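Local coordinates for Bcl10-interacting CARD protein (PDB 4FH0) that plays a role in inhibiting BCL10-induced activation of NF-kappa-B and associates with BCL10 through its caspase recruitment domain, the part present here, at residues D9-D14 against D65-L70; P16-T19 against R23-E26; E26-R31 against I87-L92; R83-Y86 against P91-S94. The protein carries 2 engineered substitutions. All coordinates share one frame; numbering follows the deposited sequence.

Contact 1 (D9-D14 against D65-L70); sequences DRLVQD and DLMSHL. Engineered in segment 65-70: Met-67 (natural residue Leu). With SO4 (sulfate ion), chain C.
Leu-11 carries CG trans to its backbone N (chi1 -165°), which sends the isobutyl group across to the helix facing it, where Met-67 and Leu-70 receive its two methyl groups. Met-67 is an engineered selenomethionine in place of the natural leucine. Its CG stands trans to the carbonyl carbon, and further bends at chi2 (-58°) and chi3 turn the selenium toward Leu-11. The two branches of Leu-11 divide the work: CD1 touches SE of Met-67 at 3.7 Å, whereas CD2 rests on CB of Leu-70 at 3.8 Å and lies 4.1 Å from its CD1. In both pairs the side chains meet at about a right angle, so each contact is made at one or two atoms and not along a length of chain. That agrees with the small interface, 125 Å² summed over both sides, although the CA atoms of Leu-11 and Met-67 are only 7.6 Å apart.

No hydrogen bond crosses; the union is apolar and buried. One residue earlier, Arg-10 turns its guanidinium to a sulfate ion, probably from the crystallisation liquor. Arg-10 NH1 donates a hydrogen bond to sulfate O2 at 3.1 Å, and NH1 and NH2 share O1, with the sulphur in the guanidinium plane. Tyr-82 adds a cation-pi contact, and OG of Ser-98 is hydrogen-bonded to the arginine NE.

Within the CARD helical bundle, helix 7-18 thus packs on helix 59-73, while Phe-81 of helix 75-88 touches Leu-11, Met-67 and Leu-70 together. Cys-8 and Cys-78, which form a redox-active disulfide, can also link helices 7-18 and 75-88.

Contact 2 (P16-T19 against R23-E26); sequences PMLT and RLSE. Engineered in segment 16-19: Met-17 (natural residue Phe). With SO4 (sulfate ion), chain D.
Arg-23 lays the aliphatic part of its side chain over the carbonyl oxygen of Met-17, with CG at 3.3 Å from that oxygen, and then bends back to bind the same atom with its head group. The bend is at chi2 (-105°), well away from a staggered value, and it brings NH1 to 3.1 Å from Met-17 O. This hydrogen bond runs in the carbonyl plane on a lone pair, though the oxygen lies 18° out of the guanidinium plane. In one of its two conformers, CE of Met-17, an engineered selenomethionine replacing phenylalanine, sits over the centre of one guanidinium face, so this methyl-over-face packing is less certain than the bond to the backbone.

Further bonds come from the same guanidinium. NH1 donates to a water that in turn donates to Pro-16 O, while NE and NH2 of Arg-23 hold a sulfate ion side by side, at 2.9 Å to its O2 and 3.0 Å to its O1. Arg-95 binds the same ion. A second water joins Leu-18 O to Leu-24 N, and CD2 of Leu-18 lies 4.4 Å from CD1 of Leu-24, near Leu-85 and Leu-92.

With a leucine in place of Arg-23, Met-17 O would probably lose its donor and the sulfate two of its bonds.

The carbonyls of Pro-16, Met-17 and Leu-18 belong to the C-terminal end of helix 7-18, where oxygens lack partners further along the helix; a cationic side chain and two waters serve them instead, and the partial negative charge of the helix end would be expected to suit the guanidinium.

Contact 3 (E26-R31 against I87-L92); sequences EQQVDR and IHAQPL
The tight turn between helices 75-88 and 90-95 of this CARD docks on the first turns of helix 26-37, with His-88 and Ala-89 on one side and Gln-28 and Arg-31 on the other. The CA atoms of Gln-28 and His-88 are 5.9 Å apart. CB of Arg-31 stands over the centre of the His-88 imidazole, 3.6 Å from its centroid and 13° off the normal, a CH-pi contact. The opposite face of the ring is occupied by CG2 of Ile-87, so the imidazole is sandwiched. Beyond CB, Arg-31 runs extended past the ring, and its NH1 meets His-88 O through a water.

Gln-28 lies alongside the turn: its CG is 3.6 Å from His-88 O, and NE2 packs at 3.6 Å against CB of Ala-89. Its amide oxygen is committed to Ser-25 N, completing a capping box with the Ser-25 side chain at the start of helix 26-37. NE2 reaches a water that also accepts from Leu-92 N.

No direct hydrogen bond spans the two segments, so waters serve the polar groups at both helix ends: His-88 O where one helix stops, Leu-92 N where the next begins behind Ala-89, whose side chain cannot cap. Because His-88 NE2 bonds to Gln-35 OE1, that nitrogen probably carries a proton; the positive charge of Arg-31, its NE 5.0 Å from ND1 of His-88, may slightly disfavour a second proton there.

Contact 4 (R83-Y86 against P91-S94); sequences RALY and PLHS. With SO4 (sulfate ion), chain C.
Tyr-86 and His-93 are turned so that the imidazole lies flat beneath the root of the tyrosine. CB of Tyr-86 stands 3.7 Å from the His-93 ring centroid, 11° off the normal, in a CH-pi contact. The phenol ring leads off from there with its edge toward the same imidazole: the planes are at 70° and the centroids 5.7 Å apart, an edge-to-face pair. His-93 gets there with CG trans to its backbone N (chi1 -180°), which extends the ring over the neighbouring helix, its CD2 3.4 Å from Tyr-86 N.

Helices 75-88 and 90-95, the last two of the six-helix death-fold bundle of the CARD, meet here across a short turn. On the buried side of this junction Leu-85 sets CD2 3.9 Å from CA of His-93, while its CD1 lies 4.4 Å from CD2 of Leu-92; Leu-18 of helix 7-18 touches both leucines.

At its outer edge His-93 donates from NE2 to O3 of a sulfate at 3.0 Å, the oxygen lying in the ring plane. With an alanine here, the Tyr-86 methylene is likely to lose the ring face it rests on, and the sulfate one of its donors. Tyr-7 and Arg-99 also bind that ion.

Overall arrangement
Contacts 1 and 4 lie 14 Å apart between centres and do not touch, yet one sulfate ion, probably from the crystallisation liquor, is bound by Arg-10 of contact 1 and His-93 of contact 4. Contact 2 supplies the apolar bridge, touching the other three through Leu-18 and Leu-24: CD1 of Leu-18 is 3.7 Å from CD1 of Leu-11 in contact 1, and CG of Leu-24 is 3.6 Å from CD2 of Leu-92. Contacts 3 and 4, centred 7 Å apart, share Pro-91 and Leu-92 and lie on the same side of the chain's centre. Contacts 1 and 3, 16 Å apart between centres, fall on opposite sides of it.

Contact 1 (D9-D14 against D65-L70)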
loop_
_atom_site.group_PDB
_atom_site.type_symbol
_atom_site.label_atom_id
_atom_site.label_comp_id
_atom_site.label_asym_id
_atom_site.label_seq_id
_atom_site.Cartn_x
_atom_site.Cartn_y
_atom_site.Cartn_z
ATOM N N ASP A 9 9.356 3.605 -9.097
ATOM C CA ASP A 9 10.141 2.451 -9.561
ATOM C C ASP A 9 10.270 1.394 -8.471
ATOM O O ASP A 9 10.146 0.196 -8.735
ATOM C CB ASP A 9 11.566 2.832 -10.000
ATOM C CG ASP A 9 11.609 3.772 -11.151
ATOM O OD1 ASP A 9 10.844 3.583 -12.120
ATOM O OD2 ASP A 9 12.445 4.705 -11.068
ATOM N N ARG A 10 10.484 1.831 -7.237
ATOM C CA ARG A 10 10.588 0.886 -6.135
ATOM C C ARG A 10 9.292 0.102 -5.995
ATOM O O ARG A 10 9.300 -1.123 -5.835
ATOM C CB ARG A 10 10.917 1.613 -4.826
ATOM C CG ARG A 10 12.328 2.162 -4.799
ATOM C CD ARG A 10 12.676 2.775 -3.447
ATOM N NE ARG A 10 12.623 1.768 -2.403
ATOM C CZ ARG A 10 12.503 2.013 -1.105
ATOM N NH1 ARG A 10 12.447 3.254 -0.646
ATOM N NH2 ARG A 10 12.436 0.994 -0.274
ATOM N N LEU A 11 8.164 0.796 -6.054
ATOM C CA LEU A 11 6.881 0.129 -5.856
ATOM C C LEU A 11 6.617 -0.897 -6.952
ATOM O O LEU A 11 6.122 -1.997 -6.672
ATOM C CB LEU A 11 5.729 1.130 -5.754
ATOM C CG LEU A 11 4.445 0.524 -5.179
ATOM C CD1 LEU A 11 4.672 -0.061 -3.780
ATOM C CD2 LEU A 11 3.332 1.541 -5.159
ATOM N N VAL A 12 6.932 -0.544 -8.192
ATOM C CA VAL A 12 6.799 -1.501 -9.282
ATOM C C VAL A 12 7.650 -2.721 -8.993
ATOM O O VAL A 12 7.187 -3.852 -9.136
ATOM C CB VAL A 12 7.191 -0.858 -10.630
ATOM C CG1 VAL A 12 7.445 -1.932 -11.712
ATOM C CG2 VAL A 12 6.120 0.126 -11.063
ATOM N N GLN A 13 8.890 -2.498 -8.572
ATOM C CA GLN A 13 9.788 -3.607 -8.273
ATOM C C GLN A 13 9.237 -4.491 -7.152
ATOM O O GLN A 13 9.264 -5.706 -7.260
ATOM C CB GLN A 13 11.187 -3.115 -7.878
ATOM C CG GLN A 13 12.153 -4.259 -7.617
ATOM C CD GLN A 13 13.540 -3.807 -7.155
ATOM O OE1 GLN A 13 13.857 -2.615 -7.143
ATOM N NE2 GLN A 13 14.358 -4.770 -6.736
ATOM N N ASP A 14 8.719 -3.867 -6.100
ATOM C CA ASP A 14 8.281 -4.572 -4.905
ATOM C C ASP A 14 6.893 -5.186 -4.981
ATOM O O ASP A 14 6.504 -5.911 -4.071
ATOM C CB ASP A 14 8.292 -3.605 -3.713
ATOM C CG ASP A 14 9.686 -3.228 -3.262
ATOM O OD1 ASP A 14 10.636 -3.987 -3.546
ATOM O OD2 ASP A 14 9.835 -2.186 -2.584
ATOM N N ASP A 65 -4.944 -3.854 -6.646
ATOM C CA ASP A 65 -5.612 -2.649 -7.132
ATOM C C ASP A 65 -5.042 -1.404 -6.452
ATOM O O ASP A 65 -4.887 -0.374 -7.082
ATOM C CB ASP A 65 -7.131 -2.734 -6.938
ATOM C CG ASP A 65 -7.781 -3.715 -7.873
ATOM O OD1 ASP A 65 -7.125 -4.173 -8.829
ATOM O OD2 ASP A 65 -8.964 -4.027 -7.630
ATOM N N LEU A 66 -4.699 -1.507 -5.173
ATOM C CA LEU A 66 -4.066 -0.389 -4.475
ATOM C C LEU A 66 -2.715 -0.080 -5.110
ATOM O O LEU A 66 -2.375 1.084 -5.332
ATOM C CB LEU A 66 -3.920 -0.697 -2.984
ATOM C CG LEU A 66 -3.222 0.409 -2.183
ATOM C CD1 LEU A 66 -3.951 1.717 -2.233
ATOM C CD2 LEU A 66 -3.039 -0.046 -0.732
HETATM N N MSE A 67 -1.934 -1.116 -5.401
HETATM C CA MSE A 67 -0.646 -0.879 -6.034
HETATM C C MSE A 67 -0.800 -0.182 -7.371
HETATM O O MSE A 67 -0.055 0.741 -7.666
HETATM C CB MSE A 67 0.126 -2.179 -6.240
HETATM C CG MSE A 67 0.412 -2.946 -4.972
HETATM SE SE MSE A 67 1.440 -1.920 -3.643
HETATM C CE MSE A 67 0.002 -1.585 -2.394
ATOM N N SER A 68 -1.775 -0.610 -8.174
ATOM C CA SER A 68 -2.007 0.031 -9.456
ATOM C C SER A 68 -2.401 1.483 -9.270
ATOM O O SER A 68 -1.971 2.350 -10.019
ATOM C CB SER A 68 -3.095 -0.700 -10.226
ATOM O OG SER A 68 -2.694 -2.017 -10.530
ATOM N N HIS A 69 -3.259 1.740 -8.296
ATOM C CA HIS A 69 -3.689 3.089 -7.998
ATOM C C HIS A 69 -2.515 3.997 -7.636
ATOM O O HIS A 69 -2.401 5.106 -8.155
ATOM C CB HIS A 69 -4.707 3.026 -6.864
ATOM C CG HIS A 69 -5.195 4.363 -6.412
ATOM N ND1 HIS A 69 -6.456 4.823 -6.707
ATOM C CD2 HIS A 69 -4.605 5.328 -5.672
ATOM C CE1 HIS A 69 -6.617 6.022 -6.178
ATOM N NE2 HIS A 69 -5.505 6.359 -5.558
ATOM N N LEU A 70 -1.628 3.520 -6.764
ATOM C CA LEU A 70 -0.493 4.324 -6.331
ATOM C C LEU A 70 0.485 4.544 -7.470
ATOM O O LEU A 70 1.007 5.647 -7.632
ATOM C CB LEU A 70 0.206 3.646 -5.158
ATOM C CG LEU A 70 -0.610 3.499 -3.876
ATOM C CD1 LEU A 70 0.060 2.509 -2.958
ATOM C CD2 LEU A 70 -0.790 4.840 -3.180
HETATM S S SO4 C . 11.555 3.801 2.903
HETATM O O1 SO4 C . 11.340 2.531 2.201
HETATM O O2 SO4 C . 12.024 4.805 1.953
HETATM O O3 SO4 C . 10.337 4.230 3.579
HETATM O O4 SO4 C . 12.589 3.607 3.937
#

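Contact 2 (P16-T19 against R23-E26)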
loop_
_atom_site.group_PDB
_atom_site.type_symbol
_atom_site.label_atom_id
_atom_site.label_comp_id
_atom_site.label_asym_id
_atom_site.label_seq_id
_atom_site.Cartn_x
_atom_site.Cartn_y
_atom_site.Cartn_z
ATOM N N PRO A 16 5.197 -7.578 -6.763
ATOM C CA PRO A 16 4.975 -9.025 -6.642
ATOM C C PRO A 16 5.242 -9.578 -5.235
ATOM O O PRO A 16 4.452 -10.386 -4.741
ATOM C CB PRO A 16 5.901 -9.609 -7.726
ATOM C CG PRO A 16 5.983 -8.538 -8.715
ATOM C CD PRO A 16 6.015 -7.255 -7.939
HETATM N N MSE A 17 6.278 -9.112 -4.554
HETATM C CA MSE A 17 6.513 -9.562 -3.187
HETATM C C MSE A 17 5.430 -9.054 -2.229
HETATM O O MSE A 17 4.912 -9.815 -1.423
HETATM C CB MSE A 17 7.901 -9.147 -2.715
HETATM C CG MSE A 17 8.978 -10.078 -3.241
HETATM SE SE MSE A 17 10.684 -9.827 -2.350
HETATM C CE MSE A 17 10.147 -10.374 -0.561
ATOM N N LEU A 18 5.119 -7.766 -2.295
ATOM C CA LEU A 18 4.111 -7.146 -1.419
ATOM C C LEU A 18 2.764 -7.831 -1.494
ATOM O O LEU A 18 2.043 -7.912 -0.498
ATOM C CB LEU A 18 3.923 -5.654 -1.783
ATOM C CG LEU A 18 4.976 -4.678 -1.274
ATOM C CD1 LEU A 18 4.856 -3.375 -2.038
ATOM C CD2 LEU A 18 4.760 -4.434 0.199
ATOM N N THR A 19 2.409 -8.298 -2.684
ATOM C CA THR A 19 1.083 -8.873 -2.930
ATOM C C THR A 19 1.076 -10.393 -2.771
ATOM O O THR A 19 0.044 -11.028 -2.901
ATOM C CB THR A 19 0.547 -8.496 -4.314
ATOM O OG1 THR A 19 1.432 -8.973 -5.335
ATOM C CG2 THR A 19 0.382 -6.970 -4.439
ATOM N N ARG A 23 2.050 -12.019 3.011
ATOM C CA ARG A 23 2.988 -10.932 3.283
ATOM C C ARG A 23 2.365 -9.809 4.112
ATOM O O ARG A 23 2.996 -9.315 5.048
ATOM C CB ARG A 23 3.592 -10.465 1.978
ATOM C CG ARG A 23 4.503 -11.609 1.352
ATOM C CD ARG A 23 5.873 -11.235 1.553
ATOM N NE ARG A 23 6.832 -12.296 1.276
ATOM C CZ ARG A 23 7.136 -12.791 0.080
ATOM N NH1 ARG A 23 6.481 -12.434 -1.019
ATOM N NH2 ARG A 23 8.109 -13.681 0.005
ATOM N N LEU A 24 1.136 -9.433 3.777
ATOM C CA LEU A 24 0.404 -8.437 4.526
ATOM C C LEU A 24 -0.906 -9.051 4.995
ATOM O O LEU A 24 -1.600 -9.746 4.246
ATOM C CB LEU A 24 0.127 -7.206 3.670
ATOM C CG LEU A 24 1.325 -6.294 3.448
ATOM C CD1 LEU A 24 1.041 -5.326 2.324
ATOM C CD2 LEU A 24 1.645 -5.550 4.734
ATOM N N SER A 25 -1.238 -8.797 6.249
ATOM C CA SER A 25 -2.520 -9.213 6.794
ATOM C C SER A 25 -3.590 -8.162 6.568
ATOM O O SER A 25 -3.289 -7.000 6.298
ATOM C CB SER A 25 -2.411 -9.462 8.283
ATOM O OG SER A 25 -2.227 -8.239 8.957
ATOM N N GLU A 26 -4.843 -8.563 6.757
ATOM C CA GLU A 26 -5.939 -7.625 6.642
ATOM C C GLU A 26 -5.749 -6.458 7.610
ATOM O O GLU A 26 -5.966 -5.307 7.241
ATOM C CB GLU A 26 -7.275 -8.320 6.889
ATOM C CG GLU A 26 -8.484 -7.411 6.746
ATOM C CD GLU A 26 -8.785 -7.078 5.306
ATOM O OE1 GLU A 26 -8.843 -8.014 4.493
ATOM O OE2 GLU A 26 -8.952 -5.880 4.972
HETATM S S SO4 D . 7.712 -14.981 3.676
HETATM O O1 SO4 D . 8.748 -14.894 2.658
HETATM O O2 SO4 D . 7.019 -13.682 3.816
HETATM O O3 SO4 D . 6.707 -15.929 3.192
HETATM O O4 SO4 D . 8.240 -15.436 4.955
HETATM O O HOH W 1 5.737 -12.931 -4.128
HETATM O O HOH W 2 0.290 -9.709 0.766
#

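Contact 3 (E26-R31 against I87-L92)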
loop_
_atom_site.group_PDB
_atom_site.type_symbol
_atom_site.label_atom_id
_atom_site.label_comp_id
_atom_site.label_asym_id
_atom_site.label_seq_id
_atom_site.Cartn_x
_atom_site.Cartn_y
_atom_site.Cartn_z
ATOM N N GLU A 26 -4.843 -8.563 6.757
ATOM C CA GLU A 26 -5.939 -7.625 6.642
ATOM C C GLU A 26 -5.749 -6.458 7.610
ATOM O O GLU A 26 -5.966 -5.307 7.241
ATOM C CB GLU A 26 -7.275 -8.320 6.889
ATOM C CG GLU A 26 -8.484 -7.411 6.746
ATOM C CD GLU A 26 -8.785 -7.078 5.306
ATOM O OE1 GLU A 26 -8.843 -8.014 4.493
ATOM O OE2 GLU A 26 -8.952 -5.880 4.972
ATOM N N GLN A 27 -5.371 -6.753 8.852
ATOM C CA GLN A 27 -5.192 -5.670 9.816
ATOM C C GLN A 27 -4.100 -4.720 9.377
ATOM O O GLN A 27 -4.250 -3.521 9.534
ATOM C CB GLN A 27 -4.904 -6.206 11.218
ATOM C CG GLN A 27 -6.077 -6.941 11.842
ATOM C CD GLN A 27 -7.239 -6.012 12.247
ATOM O OE1 GLN A 27 -7.154 -4.798 12.122
ATOM N NE2 GLN A 27 -8.322 -6.599 12.756
ATOM N N GLN A 28 -2.991 -5.231 8.849
ATOM C CA GLN A 28 -1.931 -4.321 8.397
ATOM C C GLN A 28 -2.411 -3.457 7.243
ATOM O O GLN A 28 -2.155 -2.256 7.211
ATOM C CB GLN A 28 -0.672 -5.106 7.995
ATOM C CG GLN A 28 0.045 -5.781 9.162
ATOM C CD GLN A 28 1.125 -6.733 8.679
ATOM O OE1 GLN A 28 0.903 -7.541 7.797
ATOM N NE2 GLN A 28 2.316 -6.620 9.252
ATOM N N VAL A 29 -3.068 -4.076 6.273
ATOM C CA VAL A 29 -3.552 -3.333 5.130
ATOM C C VAL A 29 -4.559 -2.270 5.581
ATOM O O VAL A 29 -4.562 -1.133 5.096
ATOM C CB VAL A 29 -4.155 -4.275 4.069
ATOM C CG1 VAL A 29 -4.854 -3.477 2.967
ATOM C CG2 VAL A 29 -3.040 -5.180 3.517
ATOM N N ASP A 30 -5.447 -2.647 6.493
ATOM C CA ASP A 30 -6.446 -1.698 6.946
ATOM C C ASP A 30 -5.790 -0.478 7.577
ATOM O O ASP A 30 -6.238 0.655 7.346
ATOM C CB ASP A 30 -7.392 -2.369 7.936
ATOM C CG ASP A 30 -8.198 -3.475 7.307
ATOM O OD1 ASP A 30 -8.181 -3.636 6.047
ATOM O OD2 ASP A 30 -8.831 -4.200 8.096
ATOM N N ARG A 31 -4.742 -0.693 8.371
ATOM C CA ARG A 31 -4.063 0.428 9.008
ATOM C C ARG A 31 -3.292 1.275 8.003
ATOM O O ARG A 31 -3.209 2.490 8.163
ATOM C CB ARG A 31 -3.129 -0.065 10.095
ATOM C CG ARG A 31 -3.898 -0.644 11.253
ATOM C CD ARG A 31 -2.992 -1.275 12.237
ATOM N NE ARG A 31 -3.729 -1.718 13.405
ATOM C CZ ARG A 31 -3.319 -2.665 14.240
ATOM N NH1 ARG A 31 -2.180 -3.322 14.039
ATOM N NH2 ARG A 31 -4.069 -2.975 15.277
ATOM N N ILE A 87 5.423 2.177 9.092
ATOM C CA ILE A 87 4.686 2.333 10.362
ATOM C C ILE A 87 3.947 1.052 10.761
ATOM O O ILE A 87 4.015 0.634 11.928
ATOM C CB ILE A 87 3.676 3.513 10.300
ATOM C CG1 ILE A 87 4.437 4.823 10.117
ATOM C CG2 ILE A 87 2.780 3.538 11.559
ATOM C CD1 ILE A 87 3.553 5.985 9.781
ATOM N N HIS A 88 3.231 0.441 9.808
ATOM C CA HIS A 88 2.314 -0.652 10.129
ATOM C C HIS A 88 2.764 -2.066 9.767
ATOM O O HIS A 88 2.108 -3.034 10.152
ATOM C CB HIS A 88 0.952 -0.352 9.499
ATOM C CG HIS A 88 0.327 0.885 10.047
ATOM N ND1 HIS A 88 -0.036 0.997 11.373
ATOM C CD2 HIS A 88 0.037 2.072 9.471
ATOM C CE1 HIS A 88 -0.543 2.196 11.584
ATOM N NE2 HIS A 88 -0.497 2.875 10.451
ATOM N N ALA A 89 3.847 -2.205 9.043
ATOM C CA ALA A 89 4.385 -3.498 8.655
ATOM C C ALA A 89 5.893 -3.482 8.582
ATOM O O ALA A 89 6.442 -3.815 7.645
ATOM C CB ALA A 89 3.820 -3.947 7.306
ATOM N N GLN A 90 6.524 -3.036 9.647
ATOM C CA GLN A 90 7.960 -2.824 9.609
ATOM C C GLN A 90 8.793 -4.032 9.168
ATOM O O GLN A 90 9.718 -3.870 8.385
ATOM C CB GLN A 90 8.457 -2.253 10.940
ATOM C CG GLN A 90 9.868 -1.701 10.843
ATOM C CD GLN A 90 10.933 -2.745 11.068
ATOM O OE1 GLN A 90 10.740 -3.710 11.816
ATOM N NE2 GLN A 90 12.068 -2.570 10.394
ATOM N N PRO A 91 8.477 -5.235 9.663
ATOM C CA PRO A 91 9.273 -6.379 9.217
ATOM C C PRO A 91 9.257 -6.548 7.700
ATOM O O PRO A 91 10.286 -6.768 7.064
ATOM C CB PRO A 91 8.606 -7.547 9.932
ATOM C CG PRO A 91 8.082 -6.930 11.174
ATOM C CD PRO A 91 7.565 -5.599 10.755
ATOM N N LEU A 92 8.089 -6.427 7.104
ATOM C CA LEU A 92 7.987 -6.541 5.654
ATOM C C LEU A 92 8.734 -5.400 4.954
ATOM O O LEU A 92 9.482 -5.610 3.992
ATOM C CB LEU A 92 6.521 -6.625 5.209
ATOM C CG LEU A 92 6.356 -6.700 3.696
ATOM C CD1 LEU A 92 7.059 -7.903 3.091
ATOM C CD2 LEU A 92 4.863 -6.738 3.378
HETATM O O HOH W 3 5.349 -7.382 8.619
HETATM O O HOH W 4 0.006 -3.291 11.893
#

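Contact 4 (R83-Y86 against P91-S94)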
loop_
_atom_site.group_PDB
_atom_site.type_symbol
_atom_site.label_atom_id
_atom_site.label_comp_id
_atom_site.label_asym_id
_atom_site.label_seq_id
_atom_site.Cartn_x
_atom_site.Cartn_y
_atom_site.Cartn_z
ATOM N N ARG A 83 6.106 5.022 3.651
ATOM C CA ARG A 83 6.086 5.458 5.033
ATOM C C ARG A 83 5.017 4.696 5.816
ATOM O O ARG A 83 5.256 4.237 6.933
ATOM C CB ARG A 83 5.864 6.962 5.146
ATOM C CG ARG A 83 5.717 7.374 6.624
ATOM C CD ARG A 83 5.952 8.848 6.824
ATOM N NE ARG A 83 5.506 9.334 8.136
ATOM C CZ ARG A 83 4.275 9.776 8.377
ATOM N NH1 ARG A 83 3.367 9.778 7.406
ATOM N NH2 ARG A 83 3.942 10.220 9.575
ATOM N N ALA A 84 3.841 4.518 5.229
ATOM C CA ALA A 84 2.765 3.792 5.895
ATOM C C ALA A 84 3.148 2.339 6.149
ATOM O O ALA A 84 2.803 1.741 7.180
ATOM C CB ALA A 84 1.478 3.873 5.054
ATOM N N LEU A 85 3.846 1.747 5.190
ATOM C CA LEU A 85 4.334 0.380 5.331
ATOM C C LEU A 85 5.354 0.266 6.458
ATOM O O LEU A 85 5.342 -0.689 7.233
ATOM C CB LEU A 85 4.946 -0.090 4.013
ATOM C CG LEU A 85 5.275 -1.565 3.886
ATOM C CD1 LEU A 85 4.023 -2.406 3.740
ATOM C CD2 LEU A 85 6.226 -1.787 2.704
ATOM N N TYR A 86 6.262 1.229 6.556
ATOM C CA TYR A 86 7.181 1.271 7.694
ATOM C C TYR A 86 6.421 1.318 9.011
ATOM O O TYR A 86 6.725 0.575 9.954
ATOM C CB TYR A 86 8.122 2.482 7.624
ATOM C CG TYR A 86 8.803 2.739 8.953
ATOM C CD1 TYR A 86 9.828 1.941 9.393
ATOM C CD2 TYR A 86 8.384 3.770 9.767
ATOM C CE1 TYR A 86 10.417 2.155 10.617
ATOM C CE2 TYR A 86 8.969 4.003 10.997
ATOM C CZ TYR A 86 9.983 3.189 11.417
ATOM O OH TYR A 86 10.596 3.395 12.627
ATOM N N PRO A 91 8.477 -5.235 9.663
ATOM C CA PRO A 91 9.273 -6.379 9.217
ATOM C C PRO A 91 9.257 -6.548 7.700
ATOM O O PRO A 91 10.286 -6.768 7.064
ATOM C CB PRO A 91 8.606 -7.547 9.932
ATOM C CG PRO A 91 8.082 -6.930 11.174
ATOM C CD PRO A 91 7.565 -5.599 10.755
ATOM N N LEU A 92 8.089 -6.427 7.104
ATOM C CA LEU A 92 7.987 -6.541 5.654
ATOM C C LEU A 92 8.734 -5.400 4.954
ATOM O O LEU A 92 9.482 -5.610 3.992
ATOM C CB LEU A 92 6.521 -6.625 5.209
ATOM C CG LEU A 92 6.356 -6.700 3.696
ATOM C CD1 LEU A 92 7.059 -7.903 3.091
ATOM C CD2 LEU A 92 4.863 -6.738 3.378
ATOM N N HIS A 93 8.527 -4.195 5.461
ATOM C CA HIS A 93 9.175 -3.001 4.938
ATOM C C HIS A 93 10.677 -3.195 4.860
ATOM O O HIS A 93 11.304 -2.870 3.857
ATOM C CB HIS A 93 8.815 -1.812 5.820
ATOM C CG HIS A 93 9.421 -0.515 5.383
ATOM N ND1 HIS A 93 10.675 -0.103 5.786
ATOM C CD2 HIS A 93 8.923 0.478 4.608
ATOM C CE1 HIS A 93 10.930 1.084 5.257
ATOM N NE2 HIS A 93 9.874 1.469 4.557
ATOM N N SER A 94 11.256 -3.768 5.906
ATOM C CA SER A 94 12.694 -3.941 5.960
ATOM C C SER A 94 13.200 -5.002 4.968
ATOM O O SER A 94 14.344 -4.969 4.555
ATOM C CB SER A 94 13.135 -4.276 7.389
ATOM O OG SER A 94 12.693 -5.557 7.784
HETATM S S SO4 C . 11.555 3.801 2.903
HETATM O O1 SO4 C . 11.340 2.531 2.201
HETATM O O2 SO4 C . 12.024 4.805 1.953
HETATM O O3 SO4 C . 10.337 4.230 3.579
HETATM O O4 SO4 C . 12.589 3.607 3.937
#